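Local structure of C-domain type II peptide synthetase (4ZNM) at residues 49-54 with 148-153; 58-63 with 139-144; 171-176 with 386-391; 116-121 with 394-399. The protein is a condensation-domain protein of the type II peptide synthetases, with the two-lobed, two-sheet fold of the CoA-acyltransferase clan. All blocks are in the same frame, centred on the assembly; numbering follows the deposited sequence. Where two conformers were deposited one is given.

Contact 1 (49-54 with 148-153)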
loop_
_atom_site.group_PDB
_atom_site.type_symbol
_atom_site.label_atom_id
_atom_site.label_comp_id
_atom_site.label_asym_id
_atom_site.label_seq_id
_atom_site.Cartn_x
_atom_site.Cartn_y
_atom_site.Cartn_z
ATOM N N VAL A 49 8.725 -0.801 -0.575
ATOM C CA VAL A 49 9.871 -0.418 -1.408
ATOM C C VAL A 49 9.373 0.508 -2.479
ATOM O O VAL A 49 8.252 0.390 -2.925
ATOM C CB VAL A 49 10.580 -1.625 -2.065
ATOM C CG1 VAL A 49 10.998 -2.618 -1.035
ATOM C CG2 VAL A 49 9.641 -2.270 -3.094
ATOM N N GLY A 50 10.237 1.406 -2.921
ATOM C CA GLY A 50 9.921 2.259 -4.050
ATOM C C GLY A 50 11.201 2.569 -4.804
ATOM O O GLY A 50 12.322 2.465 -4.258
ATOM N N ALA A 51 11.024 2.911 -6.065
ATOM C CA ALA A 51 12.150 3.230 -6.940
ATOM C C ALA A 51 11.861 4.473 -7.747
ATOM O O ALA A 51 10.730 4.666 -8.223
ATOM C CB ALA A 51 12.436 2.077 -7.866
ATOM N N TRP A 52 12.907 5.282 -7.912
ATOM C CA TRP A 52 12.862 6.525 -8.672
ATOM C C TRP A 52 13.978 6.532 -9.703
ATOM O O TRP A 52 15.133 6.207 -9.368
ATOM C CB TRP A 52 13.028 7.701 -7.734
ATOM C CG TRP A 52 11.861 7.969 -6.882
ATOM C CD1 TRP A 52 10.885 8.878 -7.115
ATOM C CD2 TRP A 52 11.531 7.327 -5.657
ATOM N NE1 TRP A 52 9.973 8.852 -6.111
ATOM C CE2 TRP A 52 10.339 7.902 -5.203
ATOM C CE3 TRP A 52 12.123 6.316 -4.909
ATOM C CZ2 TRP A 52 9.722 7.506 -4.020
ATOM C CZ3 TRP A 52 11.524 5.918 -3.738
ATOM C CH2 TRP A 52 10.330 6.518 -3.294
ATOM N N ARG A 53 13.657 6.913 -10.931
ATOM C CA ARG A 53 14.672 7.128 -11.968
ATOM C C ARG A 53 15.240 8.532 -11.794
ATOM O O ARG A 53 14.461 9.514 -11.791
ATOM C CB ARG A 53 14.036 6.950 -13.362
ATOM C CG ARG A 53 14.995 6.932 -14.535
ATOM C CD ARG A 53 15.780 5.632 -14.646
ATOM N NE ARG A 53 16.592 5.665 -15.835
ATOM C CZ ARG A 53 16.242 5.177 -17.014
ATOM N NH1 ARG A 53 17.058 5.340 -18.038
ATOM N NH2 ARG A 53 15.091 4.536 -17.182
ATOM N N LEU A 54 16.566 8.633 -11.644
ATOM C CA LEU A 54 17.255 9.935 -11.433
ATOM C C LEU A 54 18.068 10.366 -12.643
ATOM O O LEU A 54 18.875 9.600 -13.132
ATOM C CB LEU A 54 18.201 9.883 -10.229
ATOM C CG LEU A 54 17.625 9.394 -8.900
ATOM C CD1 LEU A 54 18.727 9.419 -7.803
ATOM C CD2 LEU A 54 16.474 10.238 -8.499
ATOM N N ASP A 148 22.674 9.010 -15.181
ATOM C CA ASP A 148 21.444 8.207 -15.087
ATOM C C ASP A 148 21.543 7.125 -14.000
ATOM O O ASP A 148 22.545 6.434 -13.919
ATOM C CB ASP A 148 21.180 7.605 -16.457
ATOM C CG ASP A 148 19.789 7.010 -16.605
ATOM O OD1 ASP A 148 18.899 7.237 -15.749
ATOM O OD2 ASP A 148 19.597 6.317 -17.628
ATOM N N ALA A 149 20.509 6.987 -13.160
ATOM C CA ALA A 149 20.544 6.034 -12.047
ATOM C C ALA A 149 19.127 5.689 -11.616
ATOM O O ALA A 149 18.165 6.379 -11.998
ATOM C CB ALA A 149 21.301 6.605 -10.859
ATOM N N VAL A 150 19.025 4.612 -10.848
ATOM C CA VAL A 150 17.798 4.223 -10.178
ATOM C C VAL A 150 18.047 4.221 -8.659
ATOM O O VAL A 150 18.972 3.576 -8.194
ATOM C CB VAL A 150 17.333 2.831 -10.653
ATOM C CG1 VAL A 150 16.075 2.370 -9.856
ATOM C CG2 VAL A 150 17.035 2.867 -12.108
ATOM N N LEU A 151 17.236 4.959 -7.911
ATOM C CA LEU A 151 17.347 4.992 -6.469
ATOM C C LEU A 151 16.236 4.133 -5.870
ATOM O O LEU A 151 15.052 4.403 -6.130
ATOM C CB LEU A 151 17.223 6.417 -5.956
ATOM C CG LEU A 151 17.272 6.512 -4.421
ATOM C CD1 LEU A 151 18.568 5.941 -3.814
ATOM C CD2 LEU A 151 17.021 7.929 -3.973
ATOM N N VAL A 152 16.607 3.117 -5.096
ATOM C CA VAL A 152 15.625 2.267 -4.410
ATOM C C VAL A 152 15.623 2.544 -2.917
ATOM O O VAL A 152 16.645 2.465 -2.254
ATOM C CB VAL A 152 15.880 0.772 -4.618
ATOM C CG1 VAL A 152 14.800 -0.074 -3.917
ATOM C CG2 VAL A 152 15.949 0.444 -6.109
ATOM N N LEU A 153 14.452 2.877 -2.401
ATOM C CA LEU A 153 14.273 2.981 -0.973
ATOM C C LEU A 153 13.429 1.836 -0.413
ATOM O O LEU A 153 12.453 1.360 -1.030
ATOM C CB LEU A 153 13.626 4.314 -0.634
ATOM C CG LEU A 153 14.323 5.559 -1.191
ATOM C CD1 LEU A 153 13.561 6.810 -0.689
ATOM C CD2 LEU A 153 15.800 5.582 -0.781
#

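Contact 2 (58-63 with 139-144)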
loop_
_atom_site.group_PDB
_atom_site.type_symbol
_atom_site.label_atom_id
_atom_site.label_comp_id
_atom_site.label_asym_id
_atom_site.label_seq_id
_atom_site.Cartn_x
_atom_site.Cartn_y
_atom_site.Cartn_z
ATOM N N ILE A 58 25.214 12.964 -9.621
ATOM C CA ILE A 58 24.962 12.656 -8.213
ATOM C C ILE A 58 26.280 12.667 -7.493
ATOM O O ILE A 58 27.226 12.036 -7.961
ATOM C CB ILE A 58 24.312 11.284 -8.019
ATOM C CG1 ILE A 58 22.917 11.244 -8.643
ATOM C CG2 ILE A 58 24.280 10.906 -6.510
ATOM C CD1 ILE A 58 22.370 9.821 -8.706
ATOM N N ASP A 59 26.336 13.361 -6.356
ATOM C CA ASP A 59 27.476 13.237 -5.440
ATOM C C ASP A 59 27.068 12.257 -4.344
ATOM O O ASP A 59 26.267 12.584 -3.468
ATOM C CB ASP A 59 27.887 14.574 -4.840
ATOM C CG ASP A 59 29.141 14.457 -3.988
ATOM O OD1 ASP A 59 30.224 14.359 -4.575
ATOM O OD2 ASP A 59 29.053 14.436 -2.746
ATOM N N GLU A 60 27.625 11.052 -4.390
ATOM C CA GLU A 60 27.142 9.956 -3.564
ATOM C C GLU A 60 27.284 10.248 -2.083
ATOM O O GLU A 60 26.392 9.965 -1.288
ATOM C CB GLU A 60 27.909 8.693 -3.918
ATOM C CG GLU A 60 27.568 8.136 -5.296
ATOM C CD GLU A 60 28.580 7.094 -5.805
ATOM O OE1 GLU A 60 29.380 6.536 -4.999
ATOM O OE2 GLU A 60 28.592 6.862 -7.049
ATOM N N GLU A 61 28.407 10.847 -1.712
ATOM C CA GLU A 61 28.660 11.159 -0.310
ATOM C C GLU A 61 27.630 12.136 0.236
ATOM O O GLU A 61 27.225 12.038 1.387
ATOM C CB GLU A 61 30.068 11.740 -0.140
ATOM C CG GLU A 61 30.371 12.205 1.273
ATOM C CD GLU A 61 31.798 12.700 1.424
ATOM O OE1 GLU A 61 32.084 13.374 2.438
ATOM O OE2 GLU A 61 32.627 12.419 0.531
ATOM N N THR A 62 27.213 13.094 -0.590
ATOM C CA THR A 62 26.232 14.080 -0.154
ATOM C C THR A 62 24.850 13.451 -0.098
ATOM O O THR A 62 24.061 13.786 0.763
ATOM C CB THR A 62 26.232 15.315 -1.080
ATOM O OG1 THR A 62 27.541 15.864 -1.108
ATOM C CG2 THR A 62 25.265 16.429 -0.571
ATOM N N LEU A 63 24.567 12.516 -0.996
ATOM C CA LEU A 63 23.287 11.832 -0.974
ATOM C C LEU A 63 23.176 10.990 0.294
ATOM O O LEU A 63 22.102 10.921 0.894
ATOM C CB LEU A 63 23.086 10.959 -2.219
ATOM C CG LEU A 63 21.728 10.287 -2.291
ATOM C CD1 LEU A 63 20.613 11.306 -2.517
ATOM C CD2 LEU A 63 21.699 9.271 -3.417
ATOM N N ALA A 139 18.719 2.601 1.602
ATOM C CA ALA A 139 18.746 3.043 0.217
ATOM C C ALA A 139 19.820 2.325 -0.566
ATOM O O ALA A 139 20.949 2.103 -0.079
ATOM C CB ALA A 139 18.981 4.518 0.147
ATOM N N VAL A 140 19.466 1.996 -1.794
ATOM C CA VAL A 140 20.386 1.390 -2.727
ATOM C C VAL A 140 20.323 2.240 -4.018
ATOM O O VAL A 140 19.266 2.406 -4.612
ATOM C CB VAL A 140 20.031 -0.071 -2.996
ATOM C CG1 VAL A 140 20.998 -0.683 -3.969
ATOM C CG2 VAL A 140 20.011 -0.860 -1.689
ATOM N N LEU A 141 21.468 2.764 -4.433
ATOM C CA LEU A 141 21.562 3.529 -5.667
ATOM C C LEU A 141 22.232 2.699 -6.765
ATOM O O LEU A 141 23.391 2.294 -6.626
ATOM C CB LEU A 141 22.338 4.817 -5.403
ATOM C CG LEU A 141 22.477 5.726 -6.631
ATOM C CD1 LEU A 141 21.152 6.378 -6.984
ATOM C CD2 LEU A 141 23.537 6.751 -6.359
ATOM N N GLY A 142 21.476 2.396 -7.823
ATOM C CA GLY A 142 22.036 1.727 -8.981
ATOM C C GLY A 142 22.366 2.709 -10.093
ATOM O O GLY A 142 21.470 3.300 -10.673
ATOM N N ARG A 143 23.641 2.895 -10.404
ATOM C CA ARG A 143 24.015 3.909 -11.415
ATOM C C ARG A 143 24.297 3.251 -12.721
ATOM O O ARG A 143 25.029 2.282 -12.779
ATOM C CB ARG A 143 25.218 4.697 -10.957
ATOM C CG ARG A 143 25.034 5.314 -9.574
ATOM C CD ARG A 143 26.150 6.286 -9.250
ATOM N NE ARG A 143 25.996 7.510 -10.001
ATOM C CZ ARG A 143 26.784 8.575 -9.880
ATOM N NH1 ARG A 143 27.795 8.581 -9.013
ATOM N NH2 ARG A 143 26.562 9.636 -10.633
ATOM N N PHE A 144 23.743 3.794 -13.790
ATOM C CA PHE A 144 24.121 3.360 -15.126
ATOM C C PHE A 144 25.356 4.079 -15.650
ATOM O O PHE A 144 26.241 3.468 -16.263
ATOM C CB PHE A 144 22.960 3.584 -16.073
ATOM C CG PHE A 144 21.710 2.857 -15.650
ATOM C CD1 PHE A 144 21.614 1.480 -15.772
ATOM C CD2 PHE A 144 20.635 3.551 -15.134
ATOM C CE1 PHE A 144 20.451 0.815 -15.391
ATOM C CE2 PHE A 144 19.484 2.891 -14.766
ATOM C CZ PHE A 144 19.397 1.522 -14.890
HETATM O O HOH W 1 27.756 12.228 -11.430
#

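Contact 3 (171-176 with 386-391)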
loop_
_atom_site.group_PDB
_atom_site.type_symbol
_atom_site.label_atom_id
_atom_site.label_comp_id
_atom_site.label_asym_id
_atom_site.label_seq_id
_atom_site.Cartn_x
_atom_site.Cartn_y
_atom_site.Cartn_z
ATOM N N ASP A 171 11.650 14.890 0.392
ATOM C CA ASP A 171 12.490 15.480 1.411
ATOM C C ASP A 171 13.964 15.171 1.132
ATOM O O ASP A 171 14.815 16.039 1.268
ATOM C CB ASP A 171 12.091 14.948 2.773
ATOM C CG ASP A 171 10.750 15.520 3.280
ATOM O OD1 ASP A 171 10.072 16.290 2.543
ATOM O OD2 ASP A 171 10.394 15.186 4.434
ATOM N N LEU A 172 14.249 13.922 0.788
ATOM C CA LEU A 172 15.629 13.473 0.572
ATOM C C LEU A 172 16.314 14.262 -0.521
ATOM O O LEU A 172 17.422 14.752 -0.341
ATOM C CB LEU A 172 15.666 12.000 0.205
ATOM C CG LEU A 172 17.020 11.472 -0.262
ATOM C CD1 LEU A 172 17.965 11.487 0.924
ATOM C CD2 LEU A 172 16.881 10.095 -0.858
ATOM N N LEU A 173 15.648 14.365 -1.668
ATOM C CA LEU A 173 16.251 15.042 -2.807
ATOM C C LEU A 173 16.307 16.559 -2.613
ATOM O O LEU A 173 17.215 17.220 -3.131
ATOM C CB LEU A 173 15.501 14.644 -4.080
ATOM C CG LEU A 173 15.668 13.108 -4.304
ATOM C CD1 LEU A 173 15.011 12.716 -5.581
ATOM C CD2 LEU A 173 17.122 12.681 -4.383
ATOM N N ASN A 174 15.391 17.102 -1.825
ATOM C CA ASN A 174 15.450 18.525 -1.453
ATOM C C ASN A 174 16.628 18.797 -0.514
ATOM O O ASN A 174 17.398 19.721 -0.726
ATOM C CB ASN A 174 14.136 18.933 -0.795
ATOM C CG ASN A 174 14.143 20.353 -0.273
ATOM O OD1 ASN A 174 14.800 20.671 0.719
ATOM N ND2 ASN A 174 13.367 21.209 -0.919
ATOM N N LEU A 175 16.771 17.977 0.529
ATOM C CA LEU A 175 17.872 18.159 1.476
ATOM C C LEU A 175 19.238 17.952 0.763
ATOM O O LEU A 175 20.218 18.631 1.065
ATOM C CB LEU A 175 17.726 17.191 2.660
ATOM C CG LEU A 175 16.496 17.511 3.534
ATOM C CD1 LEU A 175 16.238 16.400 4.487
ATOM C CD2 LEU A 175 16.648 18.864 4.306
ATOM N N TYR A 176 19.286 17.000 -0.163
ATOM C CA TYR A 176 20.477 16.772 -0.987
ATOM C C TYR A 176 20.807 18.033 -1.805
ATOM O O TYR A 176 21.922 18.547 -1.760
ATOM C CB TYR A 176 20.255 15.553 -1.926
ATOM C CG TYR A 176 21.306 15.432 -3.005
ATOM C CD1 TYR A 176 22.495 14.769 -2.748
ATOM C CD2 TYR A 176 21.114 15.962 -4.270
ATOM C CE1 TYR A 176 23.460 14.649 -3.699
ATOM C CE2 TYR A 176 22.092 15.857 -5.249
ATOM C CZ TYR A 176 23.265 15.202 -4.951
ATOM O OH TYR A 176 24.239 15.075 -5.890
ATOM N N GLY A 386 16.622 20.874 -7.360
ATOM C CA GLY A 386 17.903 21.429 -7.733
ATOM C C GLY A 386 18.312 20.987 -9.121
ATOM O O GLY A 386 17.588 21.238 -10.086
ATOM N N ASP A 387 19.461 20.322 -9.222
ATOM C CA ASP A 387 19.934 19.852 -10.513
ATOM C C ASP A 387 19.571 18.392 -10.780
ATOM O O ASP A 387 20.015 17.843 -11.767
ATOM C CB ASP A 387 21.451 20.057 -10.635
ATOM C CG ASP A 387 22.278 19.079 -9.828
ATOM O OD1 ASP A 387 21.745 18.296 -8.999
ATOM O OD2 ASP A 387 23.519 19.117 -10.024
ATOM N N LEU A 388 18.787 17.769 -9.890
ATOM C CA LEU A 388 18.278 16.414 -10.126
ATOM C C LEU A 388 16.792 16.377 -10.505
ATOM O O LEU A 388 15.959 16.984 -9.840
ATOM C CB LEU A 388 18.463 15.558 -8.906
ATOM C CG LEU A 388 19.761 14.816 -8.737
ATOM C CD1 LEU A 388 19.609 14.029 -7.459
ATOM C CD2 LEU A 388 20.083 13.902 -9.939
ATOM N N THR A 389 16.501 15.669 -11.591
ATOM C CA THR A 389 15.145 15.278 -11.965
ATOM C C THR A 389 14.856 13.847 -11.459
ATOM O O THR A 389 15.703 12.969 -11.550
ATOM C CB THR A 389 14.990 15.351 -13.496
ATOM O OG1 THR A 389 15.105 16.715 -13.931
ATOM C CG2 THR A 389 13.650 14.741 -13.959
ATOM N N TYR A 390 13.685 13.614 -10.895
ATOM C CA TYR A 390 13.353 12.304 -10.371
ATOM C C TYR A 390 11.904 11.957 -10.722
ATOM O O TYR A 390 11.010 12.802 -10.690
ATOM C CB TYR A 390 13.602 12.222 -8.855
ATOM C CG TYR A 390 12.814 13.176 -7.988
ATOM C CD1 TYR A 390 11.738 12.727 -7.210
ATOM C CD2 TYR A 390 13.161 14.520 -7.917
ATOM C CE1 TYR A 390 11.013 13.606 -6.394
ATOM C CE2 TYR A 390 12.463 15.403 -7.117
ATOM C CZ TYR A 390 11.383 14.947 -6.363
ATOM O OH TYR A 390 10.712 15.830 -5.556
ATOM N N SER A 391 11.705 10.689 -11.059
ATOM C CA SER A 391 10.452 10.182 -11.581
ATOM C C SER A 391 10.181 8.839 -10.932
ATOM O O SER A 391 10.988 7.932 -11.046
ATOM C CB SER A 391 10.572 10.065 -13.104
ATOM O OG SER A 391 9.330 10.173 -13.739
HETATM O O HOH W 2 23.764 16.608 -8.131
#

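Contact 4 (116-121 with 394-399)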
loop_
_atom_site.group_PDB
_atom_site.type_symbol
_atom_site.label_atom_id
_atom_site.label_comp_id
_atom_site.label_asym_id
_atom_site.label_seq_id
_atom_site.Cartn_x
_atom_site.Cartn_y
_atom_site.Cartn_z
ATOM N N ARG A 116 16.940 -3.428 -15.781
ATOM C CA ARG A 116 17.869 -3.624 -14.690
ATOM C C ARG A 116 17.374 -2.827 -13.485
ATOM O O ARG A 116 17.550 -3.264 -12.365
ATOM C CB ARG A 116 19.301 -3.255 -15.083
ATOM C CG ARG A 116 19.972 -4.367 -15.914
ATOM C CD ARG A 116 21.451 -4.077 -16.233
ATOM N NE ARG A 116 21.923 -4.869 -17.370
ATOM C CZ ARG A 116 23.194 -5.006 -17.734
ATOM N NH1 ARG A 116 24.168 -4.409 -17.055
ATOM N NH2 ARG A 116 23.488 -5.742 -18.794
ATOM N N GLY A 117 16.679 -1.723 -13.717
ATOM C CA GLY A 117 16.029 -0.993 -12.633
ATOM C C GLY A 117 14.977 -1.832 -11.899
ATOM O O GLY A 117 14.919 -1.839 -10.676
ATOM N N GLU A 118 14.133 -2.525 -12.654
ATOM C CA GLU A 118 13.114 -3.373 -12.059
ATOM C C GLU A 118 13.738 -4.535 -11.310
ATOM O O GLU A 118 13.272 -4.901 -10.259
ATOM C CB GLU A 118 12.164 -3.921 -13.120
ATOM C CG GLU A 118 10.961 -3.069 -13.354
ATOM C CD GLU A 118 9.797 -3.879 -13.872
ATOM O OE1 GLU A 118 9.281 -3.555 -14.968
ATOM O OE2 GLU A 118 9.397 -4.832 -13.165
ATOM N N GLU A 119 14.784 -5.125 -11.871
ATOM C CA GLU A 119 15.513 -6.182 -11.191
ATOM C C GLU A 119 16.139 -5.706 -9.886
ATOM O O GLU A 119 16.112 -6.417 -8.894
ATOM C CB GLU A 119 16.588 -6.747 -12.105
ATOM C CG GLU A 119 15.986 -7.552 -13.251
ATOM C CD GLU A 119 16.978 -7.898 -14.358
ATOM O OE1 GLU A 119 16.539 -8.533 -15.342
ATOM O OE2 GLU A 119 18.177 -7.541 -14.254
ATOM N N LEU A 120 16.689 -4.506 -9.861
ATOM C CA LEU A 120 17.233 -4.008 -8.620
ATOM C C LEU A 120 16.097 -3.842 -7.619
ATOM O O LEU A 120 16.201 -4.278 -6.471
ATOM C CB LEU A 120 17.976 -2.690 -8.841
ATOM C CG LEU A 120 18.629 -2.114 -7.589
ATOM C CD1 LEU A 120 19.630 -3.131 -6.979
ATOM C CD2 LEU A 120 19.307 -0.798 -7.894
ATOM N N LEU A 121 15.000 -3.229 -8.053
ATOM C CA LEU A 121 13.859 -3.037 -7.141
ATOM C C LEU A 121 13.434 -4.391 -6.519
ATOM O O LEU A 121 13.260 -4.525 -5.294
ATOM C CB LEU A 121 12.707 -2.362 -7.895
ATOM C CG LEU A 121 11.397 -2.159 -7.141
ATOM C CD1 LEU A 121 11.618 -1.400 -5.853
ATOM C CD2 LEU A 121 10.387 -1.431 -7.999
ATOM N N TRP A 394 6.565 3.425 -11.493
ATOM C CA TRP A 394 5.296 2.803 -11.122
ATOM C C TRP A 394 5.055 1.524 -11.888
ATOM O O TRP A 394 4.530 0.554 -11.355
ATOM C CB TRP A 394 4.136 3.752 -11.410
ATOM C CG TRP A 394 3.937 4.772 -10.397
ATOM C CD1 TRP A 394 4.007 6.130 -10.570
ATOM C CD2 TRP A 394 3.609 4.549 -9.014
ATOM N NE1 TRP A 394 3.745 6.768 -9.367
ATOM C CE2 TRP A 394 3.494 5.821 -8.402
ATOM C CE3 TRP A 394 3.400 3.396 -8.233
ATOM C CZ2 TRP A 394 3.180 5.972 -7.040
ATOM C CZ3 TRP A 394 3.094 3.547 -6.879
ATOM C CH2 TRP A 394 2.986 4.828 -6.300
ATOM N N GLU A 395 5.422 1.546 -13.169
ATOM C CA GLU A 395 5.196 0.404 -14.050
ATOM C C GLU A 395 6.178 -0.696 -13.687
ATOM O O GLU A 395 7.395 -0.542 -13.790
ATOM C CB GLU A 395 5.320 0.812 -15.537
ATOM C CG GLU A 395 6.683 1.327 -15.991
ATOM C CD GLU A 395 6.626 2.024 -17.364
ATOM O OE1 GLU A 395 5.515 2.413 -17.802
ATOM O OE2 GLU A 395 7.695 2.181 -18.001
ATOM N N ARG A 396 5.637 -1.778 -13.167
ATOM C CA ARG A 396 6.415 -2.962 -12.866
ATOM C C ARG A 396 5.798 -4.108 -13.642
ATOM O O ARG A 396 4.591 -4.187 -13.776
ATOM C CB ARG A 396 6.421 -3.260 -11.358
ATOM C CG ARG A 396 7.148 -2.231 -10.492
ATOM C CD ARG A 396 7.106 -2.562 -9.015
ATOM N NE ARG A 396 8.050 -3.615 -8.621
ATOM C CZ ARG A 396 8.216 -4.020 -7.359
ATOM N NH1 ARG A 396 7.511 -3.466 -6.390
ATOM N NH2 ARG A 396 9.094 -4.969 -7.053
ATOM N N GLN A 397 6.629 -5.000 -14.149
ATOM C CA GLN A 397 6.142 -6.099 -14.959
ATOM C C GLN A 397 6.697 -7.403 -14.396
ATOM O O GLN A 397 6.111 -8.475 -14.548
ATOM C CB GLN A 397 6.539 -5.857 -16.424
ATOM C CG GLN A 397 5.886 -4.569 -16.977
ATOM C CD GLN A 397 6.610 -3.960 -18.162
ATOM O OE1 GLN A 397 6.927 -4.646 -19.134
ATOM N NE2 GLN A 397 6.867 -2.653 -18.089
ATOM N N LEU A 398 7.799 -7.275 -13.667
ATOM C CA LEU A 398 8.522 -8.407 -13.137
ATOM C C LEU A 398 7.855 -8.894 -11.871
ATOM O O LEU A 398 7.806 -8.176 -10.877
ATOM C CB LEU A 398 9.968 -8.004 -12.836
ATOM C CG LEU A 398 11.112 -8.956 -13.139
ATOM C CD1 LEU A 398 11.000 -9.587 -14.506
ATOM C CD2 LEU A 398 12.392 -8.163 -13.051
ATOM N N SER A 399 7.382 -10.122 -11.893
ATOM C CA SER A 399 6.809 -10.705 -10.696
ATOM C C SER A 399 7.902 -11.095 -9.672
ATOM O O SER A 399 9.112 -11.131 -9.965
ATOM C CB SER A 399 5.941 -11.906 -11.069
ATOM O OG SER A 399 6.740 -13.027 -11.385
#

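Contact 1 (49-54 with 148-153)
Gly50 to Leu54 and Ala149 to Leu153 form an antiparallel strand pair inside the mixed sheet of the N-terminal lobe of the condensation domain. Gly50-Leu153, Trp52-Leu151 and Leu54-Ala149 are the hydrogen-bonded pairs. Ala51-Val152 and Arg53-Val150 are the non-hydrogen-bonded pairs between them. The Leu151 N to Trp52 O bond is 2.8 Å long. The last rung, Ala149 N to Leu54 O, stretches to 3.1 Å.

Trp52, Leu54, Leu151 and Leu153 share one face, which helix 162-180 overlies. The indole of Trp52 lies back toward Gly50 and Leu153 because CG stands anti to the carbonyl carbon (chi1 -72°). Its CZ3 meets Leu153 CD1 at 3.8 Å. Leu151 O sits in the indole plane at the ring edge, 3.7 Å from Trp52 CE3. Next to it, Leu54 CD1 packs on Leu151 CB at 3.8 Å.

Ala51, Arg53, Val150 and Val152 occupy the other face, beside helix 110-125. Arg53 bends at chi2 (74°) and brings its guanidinium side-on to the carboxylate of Asp148. NE of Arg53 donates to OD1 of Asp148 at 2.8 Å. NH1 of Arg53 donates to OD2 of Asp148, also at 2.8 Å. Both oxygens use their syn lone pairs, and the two planes are only 19° apart.

Arg53 NH1 forms a second salt bridge with Glu110, and Asp148 OD2 one with Arg113. The two-point grip fixes the rotation of both groups. The alternating charges probably keep Asp148 ionised.

Contact 2 (58-63 with 139-144)
Ile58, Glu60 and Leu63 meet Leu141 and Arg143 where the N-terminal end of helix 60-73 rests against strand 137-143 of the N-lobe sheet. The tightly packed part is made by the buried Arg143 and Leu141 with Ile58. The looser side holds the partly exposed Glu60 and a water.

In the tight part, Arg143 bends at chi3 (74°), which carries its guanidinium under Ile58 and toward Glu60. CB of Ile58 lies over one guanidinium face, off toward the rim, 3.8 Å from Arg143 NH2. Ile58 also reaches Leu141 tip to tip, with CD1 of Ile58 4.0 Å from CD2 of Leu141. Leu63 CD2 approaches the same methyl, Leu141 CD2, at 4.3 Å. Ala149 of the adjoining strand lies beside both Ile58 and Leu141.

Toward the looser side, a single hydrogen bond forms the salt bridge: Arg143 NH1 to Glu60 OE2, 2.7 Å. Glu60 OE2 lies in the guanidinium plane; the nitrogen meets that oxygen on its anti side, tilted 22° from the carboxylate plane. The two planes stand 76° apart, which goes with a one-point bond rather than a side-on pair.

Asp59 is the N-cap of the helix. Its OD2 accepts from Thr62 N and Thr62 OG1, which come from opposite faces of the carboxylate plane.

A water also sits at the guanidinium edge. It accepts from Arg143 NH2 at 3.0 Å and from Ile58 N at 3.2 Å.

Contact 3 (171-176 with 386-391)
Leu173 and Tyr176 of helix 162-180 pack on Leu388 and Tyr390 of strand 388-392. This is a helix-on-sheet contact in the N-terminal lobe of the condensation-domain fold. The helix and strand segments run almost exactly antiparallel, at 175°, with their axes 10.3 Å apart at closest approach.

The closest part is a CH-pi contact. Leu173 CD1 stands over one face of the Tyr390 ring, 3.6 Å from its centroid. It is displaced toward the CB end of the ring, so its nearest atom is Tyr390 CG at 3.3 Å, a tight fit. Tyr390 CG sits between its own backbone N and carbonyl carbon (chi1 61°), which points the ring toward the helix, across its axis, with a face under Leu173. Leu54 and Ala385, from the strands flanking 388-392, also touch both Leu173 and Tyr390.

Leu388 touches both helix residues through one methyl. Its CD1 lies 4.2 Å from Leu173 CD2. The same methyl, Leu388 CD1, is 3.8 Å from Tyr176 CE2, and the two side chains cross at about a right angle.

The Asp387 end is polar. Tyr176 OH accepts from Asp59 N and gives its proton to a water in the plane of its ring. A sodium ion lies about 5 Å from the side chain of Asp387. The water is 2.8 Å from Tyr176 OH and donates to Asp387 OD1, also at 2.8 Å.

Contact 4 (116-121 with 394-399)
The Arg396 guanidinium has Leu121 on one face, and the Glu118 carboxylate has the Gln397 and Leu398 backbone N-H groups at its syn side. These groups join helix 110-125 of the N-terminal lobe to the loop after strand 388-392. That loop leads to strand 410-416 in the second sheet of the condensation-domain fold, so the contact lies on a crossing between the sheets.

Leu121 CD2 sits above the guanidinium, off toward the rim and nearest to Arg396 NE at 3.3 Å. The two side chains cross at about a right angle. A bend at chi3 (78°) swings the guanidinium in toward the helix, against Leu121. Arg396 NH2 hydrogen-bonds Asn122 OD1 and forms a salt bridge with Glu125. Arg396 NE is buried and has no partner.

Glu118 supplies the polar hold. Its OE2 accepts from Gln397 N at 2.9 Å, with the donor 23° out of the carboxylate plane. The same oxygen, Glu118 OE2, accepts from Leu398 N at 3.0 Å through its syn lone pair. Gln397 N also makes a weak bond to Glu118 OE1. One carboxylate oxygen thus grips two successive peptide N-H groups and probably helps to set the local course of the loop. These donors would help to stabilise the negative charge of this buried residue.

Leu398 closes the exposed end. Its CB is 3.2 Å from Glu118 OE2, and its CD2 lies 3.7 Å from Glu119 CG.

Contacts 1 to 3 reach one sheet; contact 4 packs beside it and includes the connection to the second sheet. Contact 1 supplies two central strands. Contact 2 is 10 Å away, centre to centre, tied on where Val150 N meets Gly142 O at 2.8 Å. Contact 3, 12 Å away, joins the other edge of the pair through Arg53 N and Ser391 O at 2.9 Å. Helix 110-125 of contact 4 and helix 162-180 of contact 3 lie on opposite faces. Contacts 2 and 3 share a bond, Asp59 N to Tyr176 OH, 2.7 Å. A bound sodium ion lies about 5 Å from the side chain of Asp387 in contact 3, and one is about 12 Å from that of Ile58 in contact 2.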